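Local coordinates for universal stress protein (Burkholderia pseudomallei, PDB 4WNY) that probably helps the bacterium withstand stress, as a dimeric member of the universal stress protein A family, and may bind a nucleotide as some relatives do, at residues H21-A26 / L37-V42; I8-L13 / E102-A107; E28-A33 / R82-A87; I116-H121 / E136-H141. One frame throughout, in Å; residues are numbered along the deposited sequence.

Contact 1. Residues H21-A26 / L37-V42; sequences HALDAA and LVPVYV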
loop_
_atom_site.group_PDB
_atom_site.type_symbol
_atom_site.label_atom_id
_atom_site.label_comp_id
_atom_site.label_asym_id
_atom_site.label_seq_id
_atom_site.Cartn_x
_atom_site.Cartn_y
_atom_site.Cartn_z
ATOM N N HIS A 21 12.630 7.852 -0.886
ATOM C CA HIS A 21 11.676 7.847 -1.987
ATOM C C HIS A 21 10.274 7.563 -1.464
ATOM O O HIS A 21 9.292 8.134 -1.938
ATOM C CB HIS A 21 12.075 6.809 -3.037
ATOM C CG HIS A 21 11.222 6.835 -4.267
ATOM N ND1 HIS A 21 10.519 5.734 -4.711
ATOM C CD2 HIS A 21 10.959 7.828 -5.148
ATOM C CE1 HIS A 21 9.861 6.049 -5.811
ATOM N NE2 HIS A 21 10.111 7.316 -6.098
ATOM N N ALA A 22 10.193 6.679 -0.476
ATOM C CA ALA A 22 8.921 6.324 0.139
ATOM C C ALA A 22 8.354 7.496 0.933
ATOM O O ALA A 22 7.139 7.679 1.008
ATOM C CB ALA A 22 9.088 5.110 1.033
ATOM N N LEU A 23 9.247 8.280 1.527
ATOM C CA LEU A 23 8.856 9.463 2.280
ATOM C C LEU A 23 8.203 10.497 1.370
ATOM O O LEU A 23 7.194 11.104 1.730
ATOM C CB LEU A 23 10.069 10.074 2.984
ATOM C CG LEU A 23 9.846 11.435 3.647
ATOM C CD1 LEU A 23 8.766 11.341 4.711
ATOM C CD2 LEU A 23 11.140 11.963 4.243
ATOM N N ASP A 24 8.785 10.689 0.190
ATOM C CA ASP A 24 8.245 11.625 -0.789
ATOM C C ASP A 24 6.860 11.192 -1.254
ATOM O O ASP A 24 5.998 12.026 -1.535
ATOM C CB ASP A 24 9.184 11.753 -1.989
ATOM C CG ASP A 24 10.468 12.486 -1.650
ATOM O OD1 ASP A 24 10.513 13.158 -0.596
ATOM O OD2 ASP A 24 11.430 12.397 -2.442
ATOM N N ALA A 25 6.655 9.881 -1.333
ATOM C CA ALA A 25 5.365 9.330 -1.726
ATOM C C ALA A 25 4.349 9.477 -0.598
ATOM O O ALA A 25 3.194 9.834 -0.833
ATOM C CB ALA A 25 5.510 7.872 -2.125
ATOM N N ALA A 26 4.792 9.199 0.626
ATOM C CA ALA A 26 3.941 9.327 1.803
ATOM C C ALA A 26 3.557 10.784 2.034
ATOM O O ALA A 26 2.433 11.081 2.439
ATOM C CB ALA A 26 4.638 8.758 3.030
ATOM N N LEU A 37 1.232 13.076 8.878
ATOM C CA LEU A 37 2.302 12.138 8.567
ATOM C C LEU A 37 3.210 11.934 9.772
ATOM O O LEU A 37 3.586 12.891 10.445
ATOM C CB LEU A 37 3.120 12.625 7.373
ATOM C CG LEU A 37 4.089 11.602 6.780
ATOM C CD1 LEU A 37 3.325 10.479 6.094
ATOM C CD2 LEU A 37 5.047 12.272 5.815
ATOM N N VAL A 38 3.553 10.681 10.045
ATOM C CA VAL A 38 4.446 10.365 11.149
ATOM C C VAL A 38 5.577 9.464 10.670
ATOM O O VAL A 38 5.450 8.240 10.689
ATOM C CB VAL A 38 3.700 9.675 12.317
ATOM C CG1 VAL A 38 4.664 9.357 13.445
ATOM C CG2 VAL A 38 2.560 10.551 12.826
ATOM N N PRO A 39 6.684 10.072 10.217
ATOM C CA PRO A 39 7.885 9.314 9.854
ATOM C C PRO A 39 8.547 8.698 11.080
ATOM O O PRO A 39 8.702 9.378 12.092
ATOM C CB PRO A 39 8.799 10.374 9.221
ATOM C CG PRO A 39 7.897 11.522 8.878
ATOM C CD PRO A 39 6.838 11.508 9.935
ATOM N N VAL A 40 8.928 7.429 10.998
ATOM C CA VAL A 40 9.616 6.799 12.116
ATOM C C VAL A 40 10.976 6.258 11.690
ATOM O O VAL A 40 11.122 5.660 10.623
ATOM C CB VAL A 40 8.778 5.657 12.743
ATOM C CG1 VAL A 40 7.462 6.195 13.285
ATOM C CG2 VAL A 40 8.525 4.550 11.737
ATOM N N TYR A 41 11.979 6.503 12.527
ATOM C CA TYR A 41 13.304 5.938 12.323
ATOM C C TYR A 41 13.507 4.797 13.310
ATOM O O TYR A 41 13.419 4.997 14.521
ATOM C CB TYR A 41 14.389 7.004 12.496
ATOM C CG TYR A 41 15.793 6.499 12.237
ATOM C CD1 TYR A 41 16.361 6.584 10.972
ATOM C CD2 TYR A 41 16.551 5.938 13.258
ATOM C CE1 TYR A 41 17.645 6.124 10.732
ATOM C CE2 TYR A 41 17.833 5.476 13.027
ATOM C CZ TYR A 41 18.376 5.571 11.766
ATOM O OH TYR A 41 19.653 5.110 11.540
ATOM N N VAL A 42 13.778 3.604 12.794
ATOM C CA VAL A 42 13.896 2.424 13.637
ATOM C C VAL A 42 15.339 2.137 14.033
ATOM O O VAL A 42 16.171 1.811 13.188
ATOM C CB VAL A 42 13.319 1.175 12.936
#

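Contact 2. Residues I8-L13 / E102-A107; sequences IILVAL and ERLERA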
loop_
_atom_site.group_PDB
_atom_site.type_symbol
_atom_site.label_atom_id
_atom_site.label_comp_id
_atom_site.label_asym_id
_atom_site.label_seq_id
_atom_site.Cartn_x
_atom_site.Cartn_y
_atom_site.Cartn_z
ATOM N N ILE A 8 -3.997 9.405 9.780
ATOM C CA ILE A 8 -2.620 9.370 10.258
ATOM C C ILE A 8 -1.794 8.318 9.522
ATOM O O ILE A 8 -2.070 7.120 9.603
ATOM C CB ILE A 8 -2.561 9.098 11.774
ATOM C CG1 ILE A 8 -3.196 10.259 12.544
ATOM C CG2 ILE A 8 -1.123 8.889 12.221
ATOM C CD1 ILE A 8 -3.347 9.999 14.030
ATOM N N ILE A 9 -0.774 8.779 8.806
ATOM C CA ILE A 9 0.061 7.894 8.003
ATOM C C ILE A 9 1.452 7.725 8.604
ATOM O O ILE A 9 2.102 8.701 8.981
ATOM C CB ILE A 9 0.212 8.417 6.565
ATOM C CG1 ILE A 9 -1.159 8.750 5.968
ATOM C CG2 ILE A 9 0.951 7.403 5.708
ATOM C CD1 ILE A 9 -1.083 9.390 4.598
ATOM N N LEU A 10 1.907 6.479 8.680
ATOM C CA LEU A 10 3.238 6.171 9.185
ATOM C C LEU A 10 4.146 5.727 8.041
ATOM O O LEU A 10 3.763 4.885 7.232
ATOM C CB LEU A 10 3.155 5.088 10.268
ATOM C CG LEU A 10 4.388 4.745 11.111
ATOM C CD1 LEU A 10 3.955 4.178 12.451
ATOM C CD2 LEU A 10 5.293 3.753 10.399
ATOM N N VAL A 11 5.346 6.297 7.976
ATOM C CA VAL A 11 6.332 5.902 6.972
ATOM C C VAL A 11 7.663 5.543 7.639
ATOM O O VAL A 11 8.195 6.308 8.444
ATOM C CB VAL A 11 6.545 7.016 5.914
ATOM C CG1 VAL A 11 6.786 8.357 6.583
ATOM C CG2 VAL A 11 7.689 6.662 4.970
ATOM N N ALA A 12 8.183 4.365 7.313
ATOM C CA ALA A 12 9.404 3.869 7.940
ATOM C C ALA A 12 10.651 4.365 7.220
ATOM O O ALA A 12 10.818 4.137 6.021
ATOM C CB ALA A 12 9.392 2.347 7.984
ATOM N N LEU A 13 11.527 5.038 7.959
ATOM C CA LEU A 13 12.767 5.561 7.396
ATOM C C LEU A 13 13.992 4.875 8.002
ATOM O O LEU A 13 13.965 4.436 9.153
ATOM C CB LEU A 13 12.854 7.074 7.616
ATOM C CG LEU A 13 11.643 7.909 7.188
ATOM C CD1 LEU A 13 11.875 9.374 7.516
ATOM C CD2 LEU A 13 11.341 7.733 5.708
ATOM N N GLU A 102 7.472 -5.951 13.899
ATOM C CA GLU A 102 6.580 -5.867 15.051
ATOM C C GLU A 102 6.679 -4.504 15.722
ATOM O O GLU A 102 5.677 -3.958 16.184
ATOM C CB GLU A 102 6.894 -6.971 16.063
ATOM N N ARG A 103 7.892 -3.964 15.773
ATOM C CA ARG A 103 8.124 -2.651 16.360
ATOM C C ARG A 103 7.366 -1.577 15.593
ATOM O O ARG A 103 6.846 -0.631 16.182
ATOM C CB ARG A 103 9.619 -2.324 16.383
ATOM C CG ARG A 103 9.949 -1.040 17.119
ATOM C CD ARG A 103 9.556 -1.135 18.581
ATOM N NE ARG A 103 9.683 0.148 19.268
ATOM C CZ ARG A 103 8.726 1.069 19.307
ATOM N NH1 ARG A 103 7.570 0.853 18.693
ATOM N NH2 ARG A 103 8.923 2.208 19.958
ATOM N N LEU A 104 7.308 -1.731 14.274
ATOM C CA LEU A 104 6.549 -0.817 13.431
ATOM C C LEU A 104 5.054 -0.971 13.683
ATOM O O LEU A 104 4.304 0.004 13.636
ATOM C CB LEU A 104 6.865 -1.054 11.953
ATOM C CG LEU A 104 8.263 -0.643 11.487
ATOM C CD1 LEU A 104 8.521 -1.120 10.064
ATOM C CD2 LEU A 104 8.444 0.862 11.595
ATOM N N GLU A 105 4.627 -2.200 13.954
ATOM C CA GLU A 105 3.230 -2.471 14.270
ATOM C C GLU A 105 2.858 -1.908 15.635
ATOM O O GLU A 105 1.754 -1.395 15.824
ATOM C CB GLU A 105 2.950 -3.973 14.230
ATOM C CG GLU A 105 2.985 -4.562 12.835
ATOM C CD GLU A 105 2.689 -6.046 12.819
ATOM O OE1 GLU A 105 2.882 -6.705 13.864
ATOM O OE2 GLU A 105 2.257 -6.554 11.763
ATOM N N ARG A 106 3.782 -2.012 16.584
ATOM C CA ARG A 106 3.569 -1.449 17.910
ATOM C C ARG A 106 3.501 0.070 17.833
ATOM O O ARG A 106 2.663 0.698 18.480
ATOM C CB ARG A 106 4.675 -1.883 18.873
ATOM C CG ARG A 106 4.544 -1.273 20.258
ATOM C CD ARG A 106 5.252 -2.108 21.312
ATOM N NE ARG A 106 6.704 -1.974 21.252
ATOM C CZ ARG A 106 7.393 -1.044 21.905
ATOM N NH1 ARG A 106 8.713 -1.000 21.801
ATOM N NH2 ARG A 106 6.761 -0.157 22.664
ATOM N N ALA A 107 4.388 0.652 17.031
ATOM C CA ALA A 107 4.417 2.095 16.837
ATOM C C ALA A 107 3.118 2.575 16.203
ATOM O O ALA A 107 2.581 3.612 16.582
ATOM C CB ALA A 107 5.608 2.492 15.979
#

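Contact 3. Residues E28-A33 / R82-A87; sequences ELAADA and RGVAGA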
loop_
_atom_site.group_PDB
_atom_site.type_symbol
_atom_site.label_atom_id
_atom_site.label_comp_id
_atom_site.label_asym_id
_atom_site.label_seq_id
_atom_site.Cartn_x
_atom_site.Cartn_y
_atom_site.Cartn_z
ATOM N N GLU A 28 3.358 13.151 -0.371
ATOM C CA GLU A 28 2.431 13.501 -1.441
ATOM C C GLU A 28 1.027 13.004 -1.130
ATOM O O GLU A 28 0.041 13.685 -1.403
ATOM C CB GLU A 28 2.908 12.923 -2.776
ATOM N N LEU A 29 0.946 11.810 -0.553
ATOM C CA LEU A 29 -0.332 11.238 -0.154
ATOM C C LEU A 29 -0.920 12.005 1.023
ATOM O O LEU A 29 -2.119 12.278 1.061
ATOM C CB LEU A 29 -0.171 9.763 0.212
ATOM C CG LEU A 29 -1.462 9.020 0.546
ATOM C CD1 LEU A 29 -2.282 8.810 -0.711
ATOM C CD2 LEU A 29 -1.162 7.696 1.222
ATOM N N ALA A 30 -0.064 12.349 1.981
ATOM C CA ALA A 30 -0.485 13.086 3.166
ATOM C C ALA A 30 -1.024 14.466 2.799
ATOM O O ALA A 30 -1.973 14.953 3.413
ATOM C CB ALA A 30 0.669 13.215 4.148
ATOM N N ALA A 31 -0.413 15.089 1.797
ATOM C CA ALA A 31 -0.836 16.411 1.349
ATOM C C ALA A 31 -2.134 16.332 0.552
ATOM O O ALA A 31 -3.018 17.173 0.707
ATOM C CB ALA A 31 0.260 17.064 0.518
ATOM N N ASP A 32 -2.240 15.314 -0.298
ATOM C CA ASP A 32 -3.429 15.122 -1.124
ATOM C C ASP A 32 -4.638 14.745 -0.280
ATOM O O ASP A 32 -5.744 15.232 -0.508
ATOM C CB ASP A 32 -3.184 14.045 -2.186
ATOM C CG ASP A 32 -2.292 14.527 -3.312
ATOM O OD1 ASP A 32 -2.056 15.750 -3.396
ATOM O OD2 ASP A 32 -1.834 13.689 -4.118
ATOM N N ALA A 33 -4.420 13.872 0.698
ATOM C CA ALA A 33 -5.504 13.404 1.550
ATOM C C ALA A 33 -5.667 14.282 2.783
ATOM O O ALA A 33 -6.507 14.000 3.640
ATOM C CB ALA A 33 -5.267 11.961 1.959
ATOM N N ARG A 82 5.996 21.348 2.779
ATOM C CA ARG A 82 4.790 20.872 2.109
ATOM C C ARG A 82 3.528 21.200 2.903
ATOM O O ARG A 82 2.413 20.981 2.430
ATOM C CB ARG A 82 4.880 19.364 1.866
ATOM N N GLY A 83 3.709 21.725 4.112
ATOM C CA GLY A 83 2.589 22.086 4.962
ATOM C C GLY A 83 1.843 20.882 5.506
ATOM O O GLY A 83 0.646 20.957 5.784
ATOM N N VAL A 84 2.552 19.770 5.659
ATOM C CA VAL A 84 1.958 18.543 6.178
ATOM C C VAL A 84 2.159 18.430 7.685
ATOM O O VAL A 84 3.283 18.520 8.178
ATOM C CB VAL A 84 2.551 17.298 5.496
ATOM C CG1 VAL A 84 2.113 16.031 6.218
ATOM C CG2 VAL A 84 2.155 17.257 4.028
ATOM N N ALA A 85 1.062 18.226 8.408
ATOM C CA ALA A 85 1.106 18.125 9.862
ATOM C C ALA A 85 1.661 16.779 10.323
ATOM O O ALA A 85 1.795 15.844 9.532
ATOM C CB ALA A 85 -0.280 18.349 10.444
ATOM N N GLY A 86 1.976 16.688 11.610
ATOM C CA GLY A 86 2.531 15.473 12.176
ATOM C C GLY A 86 3.919 15.702 12.743
ATOM O O GLY A 86 4.507 16.767 12.554
ATOM N N ALA A 87 4.441 14.700 13.439
ATOM C CA ALA A 87 5.759 14.800 14.053
ATOM C C ALA A 87 6.485 13.462 13.998
ATOM O O ALA A 87 5.955 12.446 14.448
ATOM C CB ALA A 87 5.640 15.281 15.490
#

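Contact 4. Residues I116-H121 / E136-H141; sequences IVMGTH and ERLLRH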
loop_
_atom_site.group_PDB
_atom_site.type_symbol
_atom_site.label_atom_id
_atom_site.label_comp_id
_atom_site.label_asym_id
_atom_site.label_seq_id
_atom_site.Cartn_x
_atom_site.Cartn_y
_atom_site.Cartn_z
ATOM N N ILE A 116 0.641 2.154 7.034
ATOM C CA ILE A 116 2.095 2.101 7.109
ATOM C C ILE A 116 2.707 2.132 5.714
ATOM O O ILE A 116 2.384 1.300 4.865
ATOM C CB ILE A 116 2.584 0.839 7.843
ATOM C CG1 ILE A 116 2.138 0.863 9.305
ATOM C CG2 ILE A 116 4.101 0.722 7.752
ATOM C CD1 ILE A 116 2.573 -0.355 10.089
ATOM N N VAL A 117 3.590 3.096 5.482
ATOM C CA VAL A 117 4.232 3.252 4.185
ATOM C C VAL A 117 5.682 2.778 4.245
ATOM O O VAL A 117 6.430 3.168 5.140
ATOM C CB VAL A 117 4.179 4.720 3.716
ATOM C CG1 VAL A 117 5.015 4.917 2.460
ATOM C CG2 VAL A 117 2.735 5.145 3.483
ATOM N N MET A 118 6.069 1.929 3.298
ATOM C CA MET A 118 7.417 1.373 3.270
ATOM C C MET A 118 8.049 1.438 1.888
ATOM O O MET A 118 7.363 1.312 0.873
ATOM C CB MET A 118 7.405 -0.081 3.739
ATOM C CG MET A 118 7.901 -0.284 5.155
ATOM S SD MET A 118 7.963 -2.037 5.545
ATOM C CE MET A 118 6.381 -2.540 4.879
ATOM N N GLY A 119 9.364 1.624 1.858
ATOM C CA GLY A 119 10.113 1.554 0.618
ATOM C C GLY A 119 10.604 0.139 0.393
ATOM O O GLY A 119 11.067 -0.516 1.327
ATOM N N THR A 120 10.497 -0.342 -0.841
ATOM C CA THR A 120 10.916 -1.701 -1.163
ATOM C C THR A 120 11.806 -1.738 -2.401
ATOM O O THR A 120 12.160 -0.698 -2.956
ATOM C CB THR A 120 9.705 -2.630 -1.389
ATOM O OG1 THR A 120 8.842 -2.063 -2.383
ATOM C CG2 THR A 120 8.923 -2.816 -0.097
ATOM N N HIS A 121 12.167 -2.944 -2.826
ATOM C CA HIS A 121 12.995 -3.129 -4.013
ATOM C C HIS A 121 12.279 -3.971 -5.060
ATOM O O HIS A 121 12.414 -5.195 -5.084
ATOM C CB HIS A 121 14.328 -3.784 -3.645
ATOM C CG HIS A 121 15.316 -2.838 -3.033
ATOM N ND1 HIS A 121 14.961 -1.900 -2.092
ATOM C CD2 HIS A 121 16.649 -2.695 -3.232
ATOM C CE1 HIS A 121 16.035 -1.213 -1.734
ATOM N NE2 HIS A 121 17.068 -1.675 -2.410
ATOM N N GLU A 136 7.694 -8.056 3.558
ATOM C CA GLU A 136 7.063 -9.364 3.435
ATOM C C GLU A 136 6.476 -9.804 4.771
ATOM O O GLU A 136 5.464 -10.502 4.814
ATOM C CB GLU A 136 8.068 -10.403 2.932
ATOM N N ARG A 137 7.116 -9.385 5.859
ATOM C CA ARG A 137 6.637 -9.694 7.201
ATOM C C ARG A 137 5.324 -8.974 7.483
ATOM O O ARG A 137 4.314 -9.607 7.789
ATOM C CB ARG A 137 7.685 -9.311 8.247
ATOM N N LEU A 138 5.351 -7.648 7.369
ATOM C CA LEU A 138 4.180 -6.803 7.596
ATOM C C LEU A 138 2.987 -7.211 6.736
ATOM O O LEU A 138 1.837 -7.099 7.165
ATOM C CB LEU A 138 4.531 -5.335 7.334
ATOM C CG LEU A 138 5.046 -4.549 8.544
ATOM C CD1 LEU A 138 5.796 -3.312 8.138
ATOM C CD2 LEU A 138 3.904 -4.159 9.442
ATOM N N LEU A 139 3.265 -7.682 5.524
ATOM C CA LEU A 139 2.214 -8.152 4.629
ATOM C C LEU A 139 1.682 -9.501 5.096
ATOM O O LEU A 139 0.472 -9.725 5.128
ATOM C CB LEU A 139 2.729 -8.252 3.191
ATOM N N ARG A 140 2.598 -10.395 5.461
ATOM C CA ARG A 140 2.229 -11.717 5.953
ATOM C C ARG A 140 1.499 -11.619 7.289
ATOM O O ARG A 140 0.636 -12.442 7.593
ATOM C CB ARG A 140 3.464 -12.608 6.094
ATOM N N HIS A 141 1.852 -10.613 8.083
ATOM C CA HIS A 141 1.157 -10.353 9.340
ATOM C C HIS A 141 -0.277 -9.922 9.069
ATOM O O HIS A 141 -1.222 -10.480 9.631
ATOM C CB HIS A 141 1.874 -9.274 10.151
ATOM C CG HIS A 141 3.262 -9.642 10.570
ATOM N ND1 HIS A 141 4.156 -8.724 11.077
ATOM C CD2 HIS A 141 3.912 -10.833 10.557
ATOM C CE1 HIS A 141 5.295 -9.329 11.357
ATOM N NE2 HIS A 141 5.177 -10.606 11.051
#

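Contact 1. Residues H21-A26 / L37-V42
Leu-23 on the helix and Leu-37 on the strand approach each other with their side chains crossed obliquely, and the methyl CD1 of Leu-23 lies 4.0 Å from CD2 of Leu-37. The fork of Leu-37 lets one strand residue meet two helix residues about a turn apart. While CD2 meets Leu-23, the other branch, CD1, reaches the methyl of Ala-26, with 3.8 Å between Leu-37 CD1 and Ala-26 CB, and the same methyl brushes the carbonyl oxygen of Ala-26. With CG trans to the backbone N (chi1 -168°), the Leu-37 chain stretches out from the strand toward the helix, so that both branches can be used at once. Leu-23 has much the same torsions but starts from a CB that does not aim straight at the strand; its CD1 branch does the touching, meeting Pro-39 as well, where Leu-23 CD1 stands 4.3 Å from CG at the corner of the proline ring. The two segments belong to a beta-alpha-beta crossover made of strand 8-13, helix 17-32 and strand 36-43. Helix and strand run almost antiparallel within it, at 167°, with their axes 10.2 Å apart at closest approach. All four touching residues are buried and aliphatic. Leu-23 also packs on Ala-75 and Arg-78 of helix 57-82, and Leu-37 on Ile-9 of strand 8-13. Farther round the helix, Asp-24 forms a salt bridge with Arg-78, and the carbonyl oxygen of Ala-25 is hydrogen-bonded to the hydroxyl of Tyr-6 of the second subunit.

Contact 2. Residues I8-L13 / E102-A107
Two leucines with different first torsions bring strand and helix together. In Leu-10, CG stands trans to the backbone N (chi1 -170°), which carries its fork off the strand toward the helix backbone; in Leu-104, CG is instead trans to the carbonyl carbon (chi1 -70°), which sends both methyls toward the strand. The fork of Leu-104 comes down on Ala-12, whose CB lies 4.0 Å from CD2 and 4.1 Å from CD1 of Leu-104. The alanine methyl thus faces the open end of the fork, about equally far from both branches. One turn along the helix, Leu-10 CD1 rests against Ala-107, 4.2 Å from its CB, and the same methyl lies alongside the Ala-107 carbonyl carbon. The leucines themselves meet more loosely, through their CD2 methyls at 4.4 Å between Leu-10 and Leu-104. The interface is therefore purely apolar, and each side contributes one leucine and one alanine. Polar groups of helix 100-111 are engaged away from the strand: Arg-106 makes salt bridges with Glu-98 and Glu-110. Leu-10 and Leu-104 both also pack on Val-40 of strand 36-43. The neighbouring residues Ile-9 and Val-11 face helix 17-32, so strand 8-13 is covered by a helix on either side, the three-layered alpha/beta sandwich with a central parallel sheet that is characteristic of the Rossmann-like fold of universal stress proteins.

Contact 3. Residues E28-A33 / R82-A87
Val-84 is pressed against the helix by both of its methyls, each on a different alanine. CG1 meets Ala-30, with 3.8 Å between it and Ala-30 CB, and CG2 meets Ala-31, with 4.0 Å to Ala-31 CB. Since CG1 is trans to the backbone N (chi1 170°) and CG2 lies beside that N, the isopropyl group straddles two successive helix residues, and CG2 also comes up to the backbone nitrogen of Ala-31. The alanines let the loop come close, and the CA atoms of Ala-31 and Val-84 are 6.0 Å apart. This tight part is small and wholly apolar, with Ala-30 and Val-84 buried and Ala-31 nearer its margin. Around it the contact loosens quickly. Arg-82, whose side chain is modelled only as far as CB, points toward the helix, but its CB stays 5.3 Å from Ala-31 CB. Gly-83 is exposed and leaves the helical path with a positive phi of 71°, ending helix 57-82 in a Schellman motif; this turn swings the chain round so that Val-84 faces inward. Beyond it, Ala-85 and Ala-87 are exposed, and the loop heads away from the helix toward strand 89-92. In the fold, the contact joins the last turns of helix 17-32 to the connection between helix 57-82 and strand 89-92. Ala-30 and Val-84 both touch Leu-37 of strand 36-43, Ala-85 makes a backbone hydrogen bond with Leu-37, and Glu-28 packs on Met-5 and Leu-29 on Tyr-6, both of the second subunit.

Contact 4. Residues I116-H121 / E136-H141
The bond from His-141 N to Arg-137 O, 2.7 Å long, closes the helical turn from which Leu-138 reaches down to Ile-116 and Met-118 of the strand. The carbonyl oxygen of Arg-137 also lies over one face of the His-141 ring, displaced toward its rim, while the ring's ND1 is hydrogen-bonded to Glu-105 of helix 100-111. Leu-138 divides its fork between the two strand residues. CD2 touches the end of Ile-116, 4.1 Å from its CD1, the two side chains crossing at about a right angle. CD1 meets the thioether end of Met-118, whose chain bends at its last torsion (chi3 -45°), with 3.6 Å between Leu-138 CD1 and Met-118 SD. The modelled separation of Met-118 CE from Leu-138 CD1, 3.4 Å, is tighter than usual for two carbons, and its exact value is doubtful. Val-117 points to the opposite face of the sheet, where it packs beside Ile-9 and Val-11 of strand 8-13. Gly-119 begins a sequence that fits the Gly-Xaa2-Gly-Xaa9-Gly-Ser signature of ATP-binding relatives and runs through residues 122-132, which are not modelled; this is consistent with a nucleotide site near this strand end. Within this contact the helix meets the sheet through Leu-138 against Ile-116 and Met-118, an apolar contact that rests on shape and dispersion, while His-141 makes a polar link to the adjoining helix 100-111.

Contacts 1 and 2 are core, their centres about 5 Å from the centre of the chain, and sandwich the sheet from its two faces; strands 36-43 and 8-13, side by side, join them. Contact 4, intermediate at about 11 Å, continues the layer of contact 2 onto strand 115-120, where Glu-105 links the two helices through His-141. Contact 3 is peripheral, about 15 Å out beside an exposed loop; it shares helix 17-32 with contact 1 and meets it at Leu-37. All four are apolar: leucine on leucine or alanine in contacts 1 and 2, with a proline added in contact 1, a single valine against alanines in contact 3, and a leucine against an isoleucine and a methionine thioether in contact 4.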